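Side-chain contact in beta-agarase (Persicobacter, PDB 6AII), which is a GH16 beta-agarase that produces neoagarobiose, probably by hydrolysing beta-1,4 linkages of agarose: residues 210-215 and 232-237. Numbering follows the deposited sequence.
Sequences TDWAGE and YINGKW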
loop_
_atom_site.group_PDB
_atom_site.type_symbol
_atom_site.label_atom_id
_atom_site.label_comp_id
_atom_site.label_asym_id
_atom_site.label_seq_id
_atom_site.Cartn_x
_atom_site.Cartn_y
_atom_site.Cartn_z
ATOM N N THR A 210 6.243 -17.407 5.000
ATOM C CA THR A 210 7.234 -16.574 5.662
ATOM C C THR A 210 7.303 -15.133 5.109
ATOM O O THR A 210 7.750 -14.215 5.819
ATOM C CB THR A 210 8.630 -17.186 5.576
ATOM O OG1 THR A 210 8.984 -17.333 4.215
ATOM C CG2 THR A 210 8.713 -18.527 6.270
ATOM N N ASP A 211 6.944 -14.936 3.862
ATOM C CA ASP A 211 7.052 -13.624 3.277
ATOM C C ASP A 211 6.231 -13.616 1.977
ATOM O O ASP A 211 5.781 -14.679 1.528
ATOM C CB ASP A 211 8.500 -13.276 2.924
ATOM C CG ASP A 211 9.096 -14.214 1.880
ATOM O OD1 ASP A 211 8.862 -14.041 0.680
ATOM O OD2 ASP A 211 9.663 -15.261 2.324
ATOM N N TRP A 212 6.125 -12.437 1.369
ATOM C CA TRP A 212 5.318 -12.215 0.167
ATOM C C TRP A 212 6.222 -11.807 -1.002
ATOM O O TRP A 212 5.718 -11.166 -1.974
ATOM C CB TRP A 212 4.231 -11.174 0.478
ATOM C CG TRP A 212 3.266 -11.617 1.513
ATOM C CD1 TRP A 212 3.479 -11.607 2.851
ATOM C CD2 TRP A 212 2.018 -12.301 1.296
ATOM N NE1 TRP A 212 2.424 -12.148 3.506
ATOM C CE2 TRP A 212 1.506 -12.595 2.581
ATOM C CE3 TRP A 212 1.250 -12.603 0.163
ATOM C CZ2 TRP A 212 0.343 -13.275 2.776
ATOM C CZ3 TRP A 212 0.062 -13.266 0.363
ATOM C CH2 TRP A 212 -0.402 -13.578 1.648
ATOM N N ALA A 213 7.515 -12.068 -0.889
ATOM C CA ALA A 213 8.453 -11.476 -1.796
ATOM C C ALA A 213 8.923 -12.387 -2.918
ATOM O O ALA A 213 9.839 -11.976 -3.606
ATOM C CB ALA A 213 9.681 -10.984 -1.022
ATOM N N GLY A 214 8.456 -13.607 -3.044
ATOM C CA GLY A 214 9.058 -14.480 -4.082
ATOM C C GLY A 214 8.257 -14.653 -5.357
ATOM O O GLY A 214 8.644 -15.462 -6.200
ATOM N N GLU A 215 7.116 -13.979 -5.468
ATOM C CA GLU A 215 6.190 -14.155 -6.566
ATOM C C GLU A 215 5.297 -12.926 -6.617
ATOM O O GLU A 215 5.273 -12.143 -5.638
ATOM C CB GLU A 215 5.338 -15.386 -6.336
ATOM C CG GLU A 215 4.475 -15.344 -5.108
ATOM C CD GLU A 215 3.706 -16.650 -4.913
ATOM O OE1 GLU A 215 2.691 -16.822 -5.578
ATOM O OE2 GLU A 215 4.133 -17.453 -4.088
ATOM N N TYR A 232 -9.076 -8.146 -0.480
ATOM C CA TYR A 232 -8.882 -9.327 -1.254
ATOM C C TYR A 232 -7.390 -9.510 -1.497
ATOM O O TYR A 232 -6.701 -8.595 -1.943
ATOM C CB TYR A 232 -9.564 -9.183 -2.624
ATOM C CG TYR A 232 -11.058 -9.091 -2.469
ATOM C CD1 TYR A 232 -11.687 -7.888 -2.143
ATOM C CD2 TYR A 232 -11.824 -10.213 -2.585
ATOM C CE1 TYR A 232 -13.066 -7.834 -1.924
ATOM C CE2 TYR A 232 -13.191 -10.180 -2.356
ATOM C CZ TYR A 232 -13.803 -8.999 -2.009
ATOM O OH TYR A 232 -15.167 -9.023 -1.833
ATOM N N ILE A 233 -6.863 -10.724 -1.219
ATOM C CA ILE A 233 -5.491 -11.075 -1.478
ATOM C C ILE A 233 -5.502 -12.269 -2.437
ATOM O O ILE A 233 -6.124 -13.321 -2.154
ATOM C CB ILE A 233 -4.722 -11.371 -0.166
ATOM C CG1 ILE A 233 -4.619 -10.095 0.669
ATOM C CG2 ILE A 233 -3.354 -11.951 -0.492
ATOM C CD1 ILE A 233 -4.028 -10.279 2.038
ATOM N N ASN A 234 -4.798 -12.145 -3.579
ATOM C CA ASN A 234 -4.696 -13.203 -4.528
ATOM C C ASN A 234 -6.062 -13.712 -4.960
ATOM O O ASN A 234 -6.272 -14.899 -5.190
ATOM C CB ASN A 234 -3.752 -14.297 -4.070
ATOM C CG ASN A 234 -2.317 -13.848 -4.028
ATOM O OD1 ASN A 234 -1.926 -12.898 -4.711
ATOM N ND2 ASN A 234 -1.511 -14.549 -3.217
ATOM N N GLY A 235 -6.988 -12.783 -5.106
ATOM C CA GLY A 235 -8.300 -13.079 -5.635
ATOM C C GLY A 235 -9.281 -13.622 -4.611
ATOM O O GLY A 235 -10.372 -14.011 -4.992
ATOM N N LYS A 236 -8.887 -13.766 -3.342
ATOM C CA LYS A 236 -9.694 -14.341 -2.313
ATOM C C LYS A 236 -10.016 -13.285 -1.268
ATOM O O LYS A 236 -9.172 -12.541 -0.793
ATOM C CB LYS A 236 -9.014 -15.562 -1.669
ATOM C CG LYS A 236 -8.873 -16.693 -2.687
ATOM C CD LYS A 236 -8.161 -17.935 -2.190
ATOM C CE LYS A 236 -6.687 -17.704 -1.895
ATOM N NZ LYS A 236 -5.874 -17.596 -3.138
ATOM N N TRP A 237 -11.272 -13.291 -0.875
ATOM C CA TRP A 237 -11.714 -12.431 0.246
ATOM C C TRP A 237 -10.939 -12.734 1.528
ATOM O O TRP A 237 -10.768 -13.924 1.862
ATOM C CB TRP A 237 -13.222 -12.569 0.491
ATOM C CG TRP A 237 -13.697 -11.831 1.712
ATOM C CD1 TRP A 237 -14.017 -10.507 1.779
ATOM C CD2 TRP A 237 -13.765 -12.295 3.079
ATOM N NE1 TRP A 237 -14.374 -10.141 3.045
ATOM C CE2 TRP A 237 -14.238 -11.225 3.866
ATOM C CE3 TRP A 237 -13.536 -13.527 3.706
ATOM C CZ2 TRP A 237 -14.405 -11.335 5.255
ATOM C CZ3 TRP A 237 -13.718 -13.638 5.058
ATOM C CH2 TRP A 237 -14.153 -12.561 5.808
#
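The indole of Trp-212 meets the 232-237 segment through the far end of its six-membered ring. Asn-234 comes to the edge of this ring, close to its plane, with ND2 4.1 Å from Trp-212 CZ3, while the methyl CG2 of Ile-233 approaches obliquely and lies 3.8 Å from Trp-212 CZ3. The same methyl is also 4.0 Å from Trp-212 CH2. Amide and indole are inclined at 47°, neither stacked nor perpendicular, and no hydrogen bond passes between the segments. Arg-209 makes a cation-pi contact with the indole, and the indole NE1 is hydrogen-bonded to Lys-171 O.

With CG2 of Ile-233 anti to the backbone N, this branch is the one that reaches the tryptophan, and the two side chains cross at about a right angle. Ile-233 opens the type I' turn of a beta hairpin, which joins strands 228-233 and 236-242 in the antiparallel sheet of the GH16 beta-sandwich (jelly-roll) fold. Two backbone bonds close the turn: Ile-233 N to Lys-236 O and Lys-236 N to Ile-233 O, both 3.0 Å. Asn-234, the first corner residue, has its OD1 hydrogen-bonded to Thr-218 N, which is consistent with the amide being held with ND2 turned to the indole edge. Ile-173 of strand 173-181 and Tyr-204 of strand 203-204 touch both Trp-212 and Ile-233, so the hairpin end and the loop before strand 217-225 share neighbours from the mixed sheet.

Within that loop, Asp-211 forms an Asx turn beside the tryptophan: its OD1 receives Ala-213 N at 2.9 Å through the anti lone pair, with an N-H...O angle of 159°. Thr-210 OG1 donates to Asp-211 OD2 at 2.9 Å, from above the carboxylate plane.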